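Local coordinates for protein glutathione s-transferase I (Zea mays, PDB 1AXD) that probably conjugates glutathione to electrophilic compounds, herbicides among them, as a detoxifying transferase of maize, at residues A107-N110 / P111-F114; K129-D132 / E133-K137. One frame throughout, in Å; residues are numbered along the deposited sequence.

Contact 1 (A107-N110 / P111-F114)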
loop_
_atom_site.group_PDB
_atom_site.type_symbol
_atom_site.label_atom_id
_atom_site.label_comp_id
_atom_site.label_asym_id
_atom_site.label_seq_id
_atom_site.Cartn_x
_atom_site.Cartn_y
_atom_site.Cartn_z
ATOM N N ALA A 107 9.718 2.230 -2.736
ATOM C CA ALA A 107 10.423 1.003 -2.358
ATOM C C ALA A 107 11.876 1.006 -2.848
ATOM O O ALA A 107 12.725 0.391 -2.212
ATOM C CB ALA A 107 9.671 -0.231 -2.897
ATOM N N ALA A 108 12.147 1.670 -3.969
ATOM C CA ALA A 108 13.498 1.725 -4.509
ATOM C C ALA A 108 14.204 2.880 -3.906
ATOM O O ALA A 108 15.401 2.806 -3.688
ATOM C CB ALA A 108 13.455 1.842 -6.046
ATOM N N LEU A 109 13.463 3.937 -3.607
ATOM C CA LEU A 109 14.036 5.137 -3.023
ATOM C C LEU A 109 14.413 5.028 -1.590
ATOM O O LEU A 109 15.435 5.574 -1.208
ATOM C CB LEU A 109 13.088 6.315 -3.206
ATOM C CG LEU A 109 13.513 7.316 -4.266
ATOM C CD1 LEU A 109 12.523 8.482 -4.303
ATOM C CD2 LEU A 109 14.926 7.809 -3.924
ATOM N N ASN A 110 13.614 4.323 -0.796
ATOM C CA ASN A 110 13.867 4.161 0.640
ATOM C C ASN A 110 15.279 3.765 1.036
ATOM O O ASN A 110 15.870 4.411 1.883
ATOM C CB ASN A 110 12.868 3.181 1.238
ATOM C CG ASN A 110 12.257 3.697 2.505
ATOM O OD1 ASN A 110 11.170 4.257 2.492
ATOM N ND2 ASN A 110 12.968 3.531 3.615
ATOM N N PRO A 111 15.829 2.697 0.451
ATOM C CA PRO A 111 17.193 2.327 0.834
ATOM C C PRO A 111 18.120 3.466 0.570
ATOM O O PRO A 111 18.933 3.795 1.415
ATOM C CB PRO A 111 17.497 1.168 -0.107
ATOM C CG PRO A 111 16.166 0.535 -0.294
ATOM C CD PRO A 111 15.270 1.723 -0.502
ATOM N N ILE A 112 17.953 4.089 -0.588
ATOM C CA ILE A 112 18.771 5.201 -1.029
ATOM C C ILE A 112 18.724 6.393 -0.095
ATOM O O ILE A 112 19.757 6.791 0.420
ATOM C CB ILE A 112 18.367 5.603 -2.474
ATOM C CG1 ILE A 112 18.610 4.420 -3.416
ATOM C CG2 ILE A 112 19.168 6.835 -2.963
ATOM C CD1 ILE A 112 18.197 4.684 -4.847
ATOM N N LEU A 113 17.539 6.930 0.155
ATOM C CA LEU A 113 17.398 8.087 1.023
ATOM C C LEU A 113 18.025 7.898 2.366
ATOM O O LEU A 113 18.503 8.852 2.935
ATOM C CB LEU A 113 15.926 8.483 1.138
ATOM C CG LEU A 113 15.275 8.856 -0.199
ATOM C CD1 LEU A 113 13.919 9.512 0.041
ATOM C CD2 LEU A 113 16.188 9.836 -0.980
ATOM N N PHE A 114 18.074 6.669 2.858
ATOM C CA PHE A 114 18.678 6.387 4.156
ATOM C C PHE A 114 20.211 6.452 4.097
ATOM O O PHE A 114 20.817 7.148 4.899
ATOM C CB PHE A 114 18.218 5.010 4.647
ATOM C CG PHE A 114 18.992 4.488 5.827
ATOM C CD1 PHE A 114 18.928 5.131 7.069
ATOM C CD2 PHE A 114 19.786 3.343 5.703
ATOM C CE1 PHE A 114 19.640 4.646 8.168
ATOM C CE2 PHE A 114 20.508 2.843 6.798
ATOM C CZ PHE A 114 20.433 3.497 8.033
#
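Leu109 and Leu113, one turn apart on helix 88-122, meet through their methyls: CD2 of Leu109 lies 3.8 Å from CD2 of Leu113, the two side chains crossing obliquely. Beneath them Leu113 N gives its hydrogen to Leu109 O at 2.9 Å in a nearly straight bond (N-H...O 169°). With its CG anti to the carbonyl carbon (chi1 -60°), Leu113 also brings CG within 3.4 Å of Leu109 O. This is the dense side, closed by helix 168-174, whose Val170 touches both leucines while Leu174 packs on Leu109 and Cys173 on Leu113. Ile112, also buried, sets CG1 3.6 Å from Ala108 O. At Pro111, packed on helix 128-151, the backbone bonding breaks: its nitrogen has no hydrogen to give Ala107 O, and ring carbon CD sits 3.3 Å from that oxygen instead. Phe114 N then reaches Asn110 O in only a weak bond of 3.3 Å. The solvent side belongs to the exposed Ala107 and Phe114, whose chi1 of 168° swings the ring clear of the turn before, leaving CB near Asn110 O. A glycine in place of Pro111 would remove the ring that touches Val130 and Asn134, and would probably open a gap against helix 128-151 and leave the kink less firmly set. Such a turn is a proline kink, here in a long helix of the all-helical glutathione S-transferase C-terminal domain.

Contact 2 (K129-D132 / E133-K137)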
loop_
_atom_site.group_PDB
_atom_site.type_symbol
_atom_site.label_atom_id
_atom_site.label_comp_id
_atom_site.label_asym_id
_atom_site.label_seq_id
_atom_site.Cartn_x
_atom_site.Cartn_y
_atom_site.Cartn_z
ATOM N N LYS A 129 27.525 0.479 -1.940
ATOM C CA LYS A 129 27.027 -0.816 -2.407
ATOM C C LYS A 129 25.543 -0.760 -2.529
ATOM O O LYS A 129 25.014 -0.957 -3.620
ATOM C CB LYS A 129 27.411 -1.924 -1.416
ATOM C CG LYS A 129 28.910 -2.026 -1.123
ATOM C CD LYS A 129 29.231 -3.099 -0.073
ATOM C CE LYS A 129 30.737 -3.181 0.185
ATOM N NZ LYS A 129 31.128 -4.312 1.072
ATOM N N VAL A 130 24.887 -0.449 -1.415
ATOM C CA VAL A 130 23.438 -0.342 -1.339
ATOM C C VAL A 130 22.904 0.718 -2.307
ATOM O O VAL A 130 21.960 0.443 -3.031
ATOM C CB VAL A 130 23.008 -0.027 0.112
ATOM C CG1 VAL A 130 21.491 0.142 0.212
ATOM C CG2 VAL A 130 23.465 -1.149 1.038
ATOM N N VAL A 131 23.527 1.889 -2.347
ATOM C CA VAL A 131 23.079 2.944 -3.245
ATOM C C VAL A 131 23.113 2.521 -4.685
ATOM O O VAL A 131 22.137 2.718 -5.378
ATOM C CB VAL A 131 23.911 4.237 -3.066
ATOM C CG1 VAL A 131 23.543 5.283 -4.148
ATOM C CG2 VAL A 131 23.674 4.814 -1.655
ATOM N N ASP A 132 24.204 1.904 -5.127
ATOM C CA ASP A 132 24.339 1.470 -6.517
ATOM C C ASP A 132 23.295 0.502 -7.006
ATOM O O ASP A 132 22.774 0.698 -8.095
ATOM C CB ASP A 132 25.734 0.894 -6.775
ATOM C CG ASP A 132 26.824 1.963 -6.818
ATOM O OD1 ASP A 132 26.513 3.178 -6.886
ATOM O OD2 ASP A 132 28.010 1.576 -6.802
ATOM N N GLU A 133 22.973 -0.527 -6.229
ATOM C CA GLU A 133 21.979 -1.491 -6.679
ATOM C C GLU A 133 20.595 -0.954 -6.650
ATOM O O GLU A 133 19.811 -1.275 -7.529
ATOM C CB GLU A 133 22.072 -2.810 -5.910
ATOM C CG GLU A 133 21.733 -2.744 -4.447
ATOM C CD GLU A 133 21.692 -4.124 -3.822
ATOM O OE1 GLU A 133 22.780 -4.669 -3.527
ATOM O OE2 GLU A 133 20.576 -4.666 -3.642
ATOM N N ASN A 134 20.274 -0.123 -5.672
ATOM C CA ASN A 134 18.942 0.448 -5.619
ATOM C C ASN A 134 18.748 1.451 -6.697
ATOM O O ASN A 134 17.625 1.647 -7.130
ATOM C CB ASN A 134 18.661 1.034 -4.247
ATOM C CG ASN A 134 18.262 -0.022 -3.257
ATOM O OD1 ASN A 134 18.972 -0.298 -2.309
ATOM N ND2 ASN A 134 17.122 -0.647 -3.497
ATOM N N LEU A 135 19.827 2.076 -7.157
ATOM C CA LEU A 135 19.732 3.045 -8.243
ATOM C C LEU A 135 19.363 2.319 -9.486
ATOM O O LEU A 135 18.751 2.904 -10.361
ATOM C CB LEU A 135 21.042 3.813 -8.443
ATOM C CG LEU A 135 21.190 5.143 -7.691
ATOM C CD1 LEU A 135 22.612 5.681 -7.888
ATOM C CD2 LEU A 135 20.154 6.180 -8.183
ATOM N N GLU A 136 19.722 1.045 -9.581
ATOM C CA GLU A 136 19.361 0.274 -10.758
ATOM C C GLU A 136 17.914 -0.052 -10.674
ATOM O O GLU A 136 17.193 0.166 -11.627
ATOM C CB GLU A 136 20.201 -0.995 -10.868
ATOM C CG GLU A 136 21.656 -0.708 -11.169
ATOM C CD GLU A 136 22.247 -1.651 -12.202
ATOM O OE1 GLU A 136 21.599 -1.875 -13.251
ATOM O OE2 GLU A 136 23.369 -2.154 -11.971
ATOM N N LYS A 137 17.466 -0.504 -9.514
ATOM C CA LYS A 137 16.065 -0.838 -9.331
ATOM C C LYS A 137 15.200 0.353 -9.681
ATOM O O LYS A 137 14.301 0.226 -10.493
ATOM C CB LYS A 137 15.832 -1.315 -7.890
ATOM C CG LYS A 137 16.672 -2.548 -7.548
ATOM C CD LYS A 137 16.515 -3.007 -6.099
ATOM C CE LYS A 137 17.443 -4.192 -5.786
ATOM N NZ LYS A 137 17.532 -4.492 -4.321
#
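Val131 O receives the N-H of Leu135 at 3.0 Å, the shortest backbone bond between 129-132 and 133-137, though a bent one (N-H...O 140°), with the donor tilted 19° from the carbonyl plane. It belongs to an unbroken run of alpha-helical i to i+4 bonds in helix 128-151, part of the helical C-terminal domain of the glutathione S-transferase fold. The next residue back bonds more straightly: Asn134 N meets Val130 O at 3.2 Å, nearly in line with the carbonyl. The flanking bonds, from Glu133 N to Lys129 O and from Glu136 N to Asp132 O, are weak. On the inner side Val131 and Leu135 run alongside each other in the same direction, and CG1 of Val131 comes 3.9 Å from CD1 of Leu135. Tyr179 touches both, and Gln115 and Val116 of helix 88-122 close over Val131. The outer side is charged. Asp132 turns its OD1 back to the Gln128 side-chain amide, one turn earlier. Glu133 takes an unusual first torsion, with CG between the backbone N and the carbonyl carbon (chi1 66°), which lays CG 3.5 Å from Val130 O. Beyond CG the chain is extended, carrying the carboxylate to Lys137 one turn on, where OE2 of Glu133 uses its anti lone pair to take a salt-bridging hydrogen bond from Lys137 NZ at 3.1 Å.

Both contacts are stretches of about two turns on consecutive long helices in the helical C-terminal domain, and their centres lie 9 Å apart. Contact 1 sits deeper, its centre about 13 Å from the centre of the chain, against about 21 Å for that of contact 2, and half of its touching residues are buried, against a quarter there. The chemistry follows this placing: apolar side chains and a helical hydrogen-bond series interrupted at the proline in 107-114, an uninterrupted series of i to i+4 bonds with charged residues along the outer face in 129-137. The two stretches pack directly on each other, CG1 of Ile112 lying 3.5 Å from CB of Asn134, so the buried edge of contact 2 rests on the kinked turn of contact 1.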